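Alpha-1,4-endofucoidanase (Mariniflexile fucanivorans, PDB 6DLH) hydrolyses alpha-1,4 linkages within fucoidan chains by a retaining mechanism, and binds calcium ions in both its catalytic part and its Ig-like domains. Local coordinates at residues A[132-137]-A[142-147]; A[63-68]-A[81-86]. All blocks are in the same frame, centred on the assembly; numbering follows the deposited sequence.

Overall arrangement
Both contacts lie in the alpha/beta catalytic part of the chain, and both reach the same parallel sheet, in which strands 143-149 and 80-84 are neighbours. Their centres are about 7 Å apart. Contact 2 sets the start of helix 66-71 on strand 80-84; contact 1, next along the chain, sets helix 129-139 on strand 143-149. Where the neighbouring strands run side by side, Tyr147 N lies 2.8 Å from Leu83 O, a probable hydrogen bond, and Leu137 of contact 1 also touches Val81 and Leu83 of contact 2. A bound calcium ion sits about 8 Å from the side chain of Leu142 and about 12 Å from that of Val81.

Contact 1. Residues A[132-137]-A[142-147]; sequences SWLKAL and LRTEIY
Leu134 and Leu137 reach from helix 129-139 to Thr144 on strand 143-149, the helix-to-strand half of a beta-alpha-beta unit in the parallel sheet of the catalytic part. Over the short segments the two axes come within 8.5 Å and run at 149°, so the chain leaves the helix and turns back along it. Thr144 stands between the two leucines with its methyl group facing the helix. Leu137 CD1 rests on Thr144 CG2 at 3.7 Å, the two side chains crossing at a slant, whereas Leu134 comes in at about a right angle and lays its CD2 methyl against both branches of the threonine. The torsion at Thr144 explains this: OG1 takes the place between the backbone N and the carbonyl carbon (chi1 76°), which turns CG2 to the side of the backbone N and the helix. Thr144 OG1 is a mere packing neighbour of Leu134 CD2 at 3.8 Å; its hydrogen bond goes to the backbone O of Leu219, so this buried hydroxyl is satisfied from another part of the fold. Further along the strand, Ile146 extends CD1 to within 4.1 Å of the same Leu134 CD2, and that one methyl therefore touches two strand residues.

At the turn end, Leu137 uses its other branch: Leu137 CD2 meets Leu142 CD1 at 3.8 Å. Leu137 also touches Val81, Leu83 and Leu69, which places it in the layer between helices and sheet. The same leucine pair is tied through the backbone, where Leu142 N donates to Leu137 O over 2.9 Å with an N-H...O angle of 157°.

Contact 2. Residues A[63-68]-A[81-86]; sequences IRIDDF and VQLPLT
The CD1 methyl of Ile65 is the bump here, reaching across from the residue just before helix 66-71 to the notch between the Val81 and Leu83 side chains on strand 80-84. This is the helix-to-strand packing of a beta-alpha-beta unit formed by strand 46-49, helix 66-71 and strand 80-84. Ile65 is stretched out, with CG1 trans to the backbone N (chi1 -162°) and the chain extended again beyond it, and this carries CD1 across the gap between backbones whose nearest CA atoms, those of Ile65 and Leu83, are 9.9 Å apart. Ile65 CD1 settles on Leu83 CD2 at 3.8 Å, with Val81 CG1 a looser neighbour at 4.4 Å.

Phe68, in the first turn of the helix, takes the other branch of the valine. Val81 CG2 lies near the plane of the Phe68 ring and meets its edge at CE2, 4.2 Å away, the two side chains pointing opposite ways as they pass. The fork of Val81 thus gives one prong to Ile65 and the other to Phe68. Around this pair, Ala136 of helix 129-139 touches Ile65, and Trp50 meets the Phe68 ring with planes at about 45°.

With no hydrogen bond between the two segments, their direct hold is hydrophobic and depends on the fit of buried methyl groups and a ring edge.

Contact 1. Residues A[132-137]-A[142-147]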
loop_
_atom_site.group_PDB
_atom_site.type_symbol
_atom_site.label_atom_id
_atom_site.label_comp_id
_atom_site.label_asym_id
_atom_site.label_seq_id
_atom_site.Cartn_x
_atom_site.Cartn_y
_atom_site.Cartn_z
ATOM N N SER A 132 8.512 2.942 1.646
ATOM C CA SER A 132 8.361 3.969 0.631
ATOM C C SER A 132 7.274 4.966 1.055
ATOM O O SER A 132 7.536 6.169 1.181
ATOM C CB SER A 132 8.080 3.338 -0.708
ATOM O OG SER A 132 8.020 4.325 -1.722
ATOM N N TRP A 133 6.069 4.436 1.315
ATOM C CA TRP A 133 4.906 5.240 1.664
ATOM C C TRP A 133 5.184 6.037 2.936
ATOM O O TRP A 133 4.887 7.235 3.004
ATOM C CB TRP A 133 3.657 4.364 1.817
ATOM C CG TRP A 133 3.437 3.334 0.750
ATOM C CD1 TRP A 133 3.872 3.363 -0.544
ATOM C CD2 TRP A 133 2.667 2.124 0.881
ATOM N NE1 TRP A 133 3.452 2.244 -1.215
ATOM C CE2 TRP A 133 2.711 1.465 -0.365
ATOM C CE3 TRP A 133 1.954 1.531 1.931
ATOM C CZ2 TRP A 133 2.065 0.249 -0.585
ATOM C CZ3 TRP A 133 1.323 0.326 1.716
ATOM C CH2 TRP A 133 1.383 -0.308 0.474
ATOM N N LEU A 134 5.795 5.373 3.927
ATOM C CA LEU A 134 6.085 5.993 5.213
ATOM C C LEU A 134 6.972 7.227 5.028
ATOM O O LEU A 134 6.727 8.261 5.651
ATOM C CB LEU A 134 6.746 4.962 6.140
ATOM C CG LEU A 134 5.844 3.871 6.730
ATOM C CD1 LEU A 134 6.683 2.846 7.490
ATOM C CD2 LEU A 134 4.776 4.458 7.651
ATOM N N LYS A 135 7.993 7.121 4.168
ATOM C CA LYS A 135 8.960 8.199 3.981
ATOM C C LYS A 135 8.363 9.320 3.133
ATOM O O LYS A 135 8.607 10.494 3.399
ATOM C CB LYS A 135 10.289 7.681 3.414
ATOM C CG LYS A 135 11.171 6.954 4.423
ATOM C CD LYS A 135 12.374 6.255 3.818
ATOM C CE LYS A 135 13.577 7.168 3.703
ATOM N NZ LYS A 135 14.827 6.396 3.504
ATOM N N ALA A 136 7.572 8.951 2.125
ATOM C CA ALA A 136 6.867 9.921 1.299
ATOM C C ALA A 136 5.895 10.749 2.145
ATOM O O ALA A 136 5.758 11.957 1.943
ATOM C CB ALA A 136 6.172 9.216 0.158
ATOM N N LEU A 137 5.246 10.100 3.120
ATOM C CA LEU A 137 4.305 10.794 3.982
ATOM C C LEU A 137 5.049 11.749 4.910
ATOM O O LEU A 137 4.605 12.880 5.122
ATOM C CB LEU A 137 3.475 9.776 4.771
ATOM C CG LEU A 137 2.328 9.123 3.999
ATOM C CD1 LEU A 137 1.738 7.959 4.791
ATOM C CD2 LEU A 137 1.251 10.146 3.665
ATOM N N LEU A 142 3.331 14.738 6.912
ATOM C CA LEU A 142 2.194 14.004 7.456
ATOM C C LEU A 142 2.657 12.901 8.410
ATOM O O LEU A 142 3.687 12.275 8.184
ATOM C CB LEU A 142 1.388 13.402 6.295
ATOM C CG LEU A 142 0.674 14.397 5.371
ATOM C CD1 LEU A 142 0.199 13.723 4.088
ATOM C CD2 LEU A 142 -0.501 15.068 6.072
ATOM N N ARG A 143 1.855 12.655 9.459
ATOM C CA ARG A 143 2.010 11.526 10.367
ATOM C C ARG A 143 1.316 10.314 9.754
ATOM O O ARG A 143 0.678 10.434 8.711
ATOM C CB ARG A 143 1.464 11.879 11.760
ATOM C CG ARG A 143 2.392 12.790 12.553
ATOM C CD ARG A 143 1.786 13.503 13.747
ATOM N NE ARG A 143 2.245 12.850 14.957
ATOM C CZ ARG A 143 3.072 13.371 15.857
ATOM N NH1 ARG A 143 3.147 14.680 16.039
ATOM N NH2 ARG A 143 3.814 12.562 16.583
ATOM N N THR A 144 1.474 9.142 10.382
ATOM C CA THR A 144 0.946 7.910 9.813
ATOM C C THR A 144 0.197 7.106 10.875
ATOM O O THR A 144 0.511 7.172 12.067
ATOM C CB THR A 144 2.045 7.079 9.131
ATOM O OG1 THR A 144 2.807 6.459 10.167
ATOM C CG2 THR A 144 2.970 7.915 8.276
ATOM N N GLU A 145 -0.815 6.368 10.404
ATOM C CA GLU A 145 -1.599 5.419 11.181
ATOM C C GLU A 145 -1.552 4.108 10.409
ATOM O O GLU A 145 -1.719 4.112 9.192
ATOM C CB GLU A 145 -3.041 5.927 11.334
ATOM C CG GLU A 145 -3.966 5.013 12.136
ATOM C CD GLU A 145 -5.443 5.418 12.196
ATOM O OE1 GLU A 145 -5.956 5.991 11.203
ATOM O OE2 GLU A 145 -6.097 5.147 13.237
ATOM N N ILE A 146 -1.314 2.997 11.113
ATOM C CA ILE A 146 -1.108 1.729 10.434
ATOM C C ILE A 146 -2.222 0.762 10.809
ATOM O O ILE A 146 -2.493 0.558 11.993
ATOM C CB ILE A 146 0.296 1.157 10.734
ATOM C CG1 ILE A 146 1.415 2.115 10.297
ATOM C CG2 ILE A 146 0.454 -0.229 10.119
ATOM C CD1 ILE A 146 1.556 2.283 8.798
ATOM N N TYR A 147 -2.843 0.171 9.781
ATOM C CA TYR A 147 -3.936 -0.767 9.958
ATOM C C TYR A 147 -3.408 -2.198 9.993
ATOM O O TYR A 147 -2.671 -2.614 9.102
ATOM C CB TYR A 147 -4.948 -0.649 8.817
ATOM C CG TYR A 147 -6.029 -1.700 8.859
ATOM C CD1 TYR A 147 -5.811 -2.984 8.373
ATOM C CD2 TYR A 147 -7.275 -1.413 9.399
ATOM C CE1 TYR A 147 -6.799 -3.955 8.425
ATOM C CE2 TYR A 147 -8.277 -2.367 9.447
ATOM C CZ TYR A 147 -8.038 -3.641 8.959
ATOM O OH TYR A 147 -9.038 -4.570 9.013
#

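Contact 2. Residues A[63-68]-A[81-86]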
loop_
_atom_site.group_PDB
_atom_site.type_symbol
_atom_site.label_atom_id
_atom_site.label_comp_id
_atom_site.label_asym_id
_atom_site.label_seq_id
_atom_site.Cartn_x
_atom_site.Cartn_y
_atom_site.Cartn_z
ATOM N N ILE A 63 4.565 -0.540 -5.673
ATOM C CA ILE A 63 3.417 0.348 -5.575
ATOM C C ILE A 63 3.821 1.560 -4.745
ATOM O O ILE A 63 4.560 1.417 -3.773
ATOM C CB ILE A 63 2.183 -0.394 -5.017
ATOM C CG1 ILE A 63 1.679 -1.458 -6.003
ATOM C CG2 ILE A 63 1.079 0.576 -4.595
ATOM C CD1 ILE A 63 1.336 -0.936 -7.390
ATOM N N ARG A 64 3.350 2.748 -5.158
ATOM C CA ARG A 64 3.813 4.000 -4.573
ATOM C C ARG A 64 2.622 4.905 -4.251
ATOM O O ARG A 64 1.613 4.869 -4.946
ATOM C CB ARG A 64 4.813 4.674 -5.521
ATOM C CG ARG A 64 6.078 3.861 -5.774
ATOM C CD ARG A 64 6.886 3.747 -4.495
ATOM N NE ARG A 64 8.178 3.099 -4.642
ATOM C CZ ARG A 64 8.445 1.858 -4.249
ATOM N NH1 ARG A 64 7.487 1.101 -3.741
ATOM N NH2 ARG A 64 9.672 1.378 -4.365
ATOM N N ILE A 65 2.769 5.738 -3.210
ATOM C CA ILE A 65 1.712 6.641 -2.780
ATOM C C ILE A 65 1.882 8.031 -3.405
ATOM O O ILE A 65 1.081 8.929 -3.132
ATOM C CB ILE A 65 1.634 6.697 -1.238
ATOM C CG1 ILE A 65 0.289 7.266 -0.767
ATOM C CG2 ILE A 65 2.821 7.468 -0.659
ATOM C CD1 ILE A 65 0.032 7.133 0.719
ATOM N N ASP A 66 2.907 8.210 -4.255
ATOM C CA ASP A 66 3.344 9.527 -4.714
ATOM C C ASP A 66 2.286 10.260 -5.541
ATOM O O ASP A 66 2.149 11.475 -5.421
ATOM C CB ASP A 66 4.709 9.479 -5.411
ATOM C CG ASP A 66 5.801 9.047 -4.453
ATOM O OD1 ASP A 66 5.836 7.843 -4.119
ATOM O OD2 ASP A 66 6.579 9.921 -4.013
ATOM N N ASP A 67 1.565 9.536 -6.400
ATOM C CA ASP A 67 0.516 10.142 -7.207
ATOM C C ASP A 67 -0.575 10.707 -6.298
ATOM O O ASP A 67 -1.065 11.815 -6.524
ATOM C CB ASP A 67 -0.039 9.160 -8.243
ATOM C CG ASP A 67 0.906 8.914 -9.409
ATOM O OD1 ASP A 67 1.886 9.672 -9.542
ATOM O OD2 ASP A 67 0.650 7.969 -10.185
ATOM N N PHE A 68 -0.944 9.934 -5.267
ATOM C CA PHE A 68 -1.923 10.380 -4.293
ATOM C C PHE A 68 -1.441 11.689 -3.671
ATOM O O PHE A 68 -2.178 12.670 -3.626
ATOM C CB PHE A 68 -2.225 9.279 -3.269
ATOM C CG PHE A 68 -3.021 9.704 -2.054
ATOM C CD1 PHE A 68 -4.398 9.873 -2.122
ATOM C CD2 PHE A 68 -2.399 9.912 -0.833
ATOM C CE1 PHE A 68 -5.129 10.236 -1.000
ATOM C CE2 PHE A 68 -3.129 10.270 0.294
ATOM C CZ PHE A 68 -4.496 10.430 0.209
ATOM N N VAL A 81 -2.309 9.989 7.304
ATOM C CA VAL A 81 -2.899 9.017 6.400
ATOM C C VAL A 81 -2.750 7.625 7.020
ATOM O O VAL A 81 -1.688 7.292 7.551
ATOM C CB VAL A 81 -2.220 9.077 5.018
ATOM C CG1 VAL A 81 -2.750 8.007 4.065
ATOM C CG2 VAL A 81 -2.319 10.459 4.385
ATOM N N GLN A 82 -3.822 6.820 6.934
ATOM C CA GLN A 82 -3.814 5.426 7.348
ATOM C C GLN A 82 -3.379 4.545 6.179
ATOM O O GLN A 82 -3.890 4.686 5.069
ATOM C CB GLN A 82 -5.183 4.992 7.890
ATOM C CG GLN A 82 -5.234 3.523 8.308
ATOM C CD GLN A 82 -6.568 3.060 8.848
ATOM O OE1 GLN A 82 -7.106 2.043 8.416
ATOM N NE2 GLN A 82 -7.118 3.802 9.799
ATOM N N LEU A 83 -2.426 3.646 6.462
ATOM C CA LEU A 83 -1.885 2.694 5.505
ATOM C C LEU A 83 -2.120 1.279 6.025
ATOM O O LEU A 83 -2.157 1.054 7.232
ATOM C CB LEU A 83 -0.377 2.921 5.363
ATOM C CG LEU A 83 0.065 4.308 4.908
ATOM C CD1 LEU A 83 1.563 4.477 5.153
ATOM C CD2 LEU A 83 -0.277 4.527 3.438
ATOM N N PRO A 84 -2.253 0.265 5.147
ATOM C CA PRO A 84 -2.270 -1.120 5.617
ATOM C C PRO A 84 -0.856 -1.489 6.049
ATOM O O PRO A 84 0.109 -0.962 5.492
ATOM C CB PRO A 84 -2.623 -1.903 4.348
ATOM C CG PRO A 84 -2.115 -1.028 3.219
ATOM C CD PRO A 84 -2.369 0.386 3.687
ATOM N N LEU A 85 -0.755 -2.329 7.092
ATOM C CA LEU A 85 0.318 -3.312 7.166
ATOM C C LEU A 85 -0.247 -4.637 6.662
ATOM O O LEU A 85 0.399 -5.313 5.868
ATOM C CB LEU A 85 0.878 -3.444 8.586
ATOM C CG LEU A 85 1.767 -4.668 8.838
ATOM C CD1 LEU A 85 2.907 -4.766 7.823
ATOM C CD2 LEU A 85 2.336 -4.658 10.253
ATOM N N THR A 86 -1.466 -4.972 7.118
ATOM C CA THR A 86 -2.239 -6.073 6.557
ATOM C C THR A 86 -3.525 -5.521 5.959
ATOM O O THR A 86 -3.898 -4.385 6.241
ATOM C CB THR A 86 -2.587 -7.145 7.602
ATOM O OG1 THR A 86 -3.879 -6.881 8.157
ATOM C CG2 THR A 86 -1.550 -7.278 8.698
#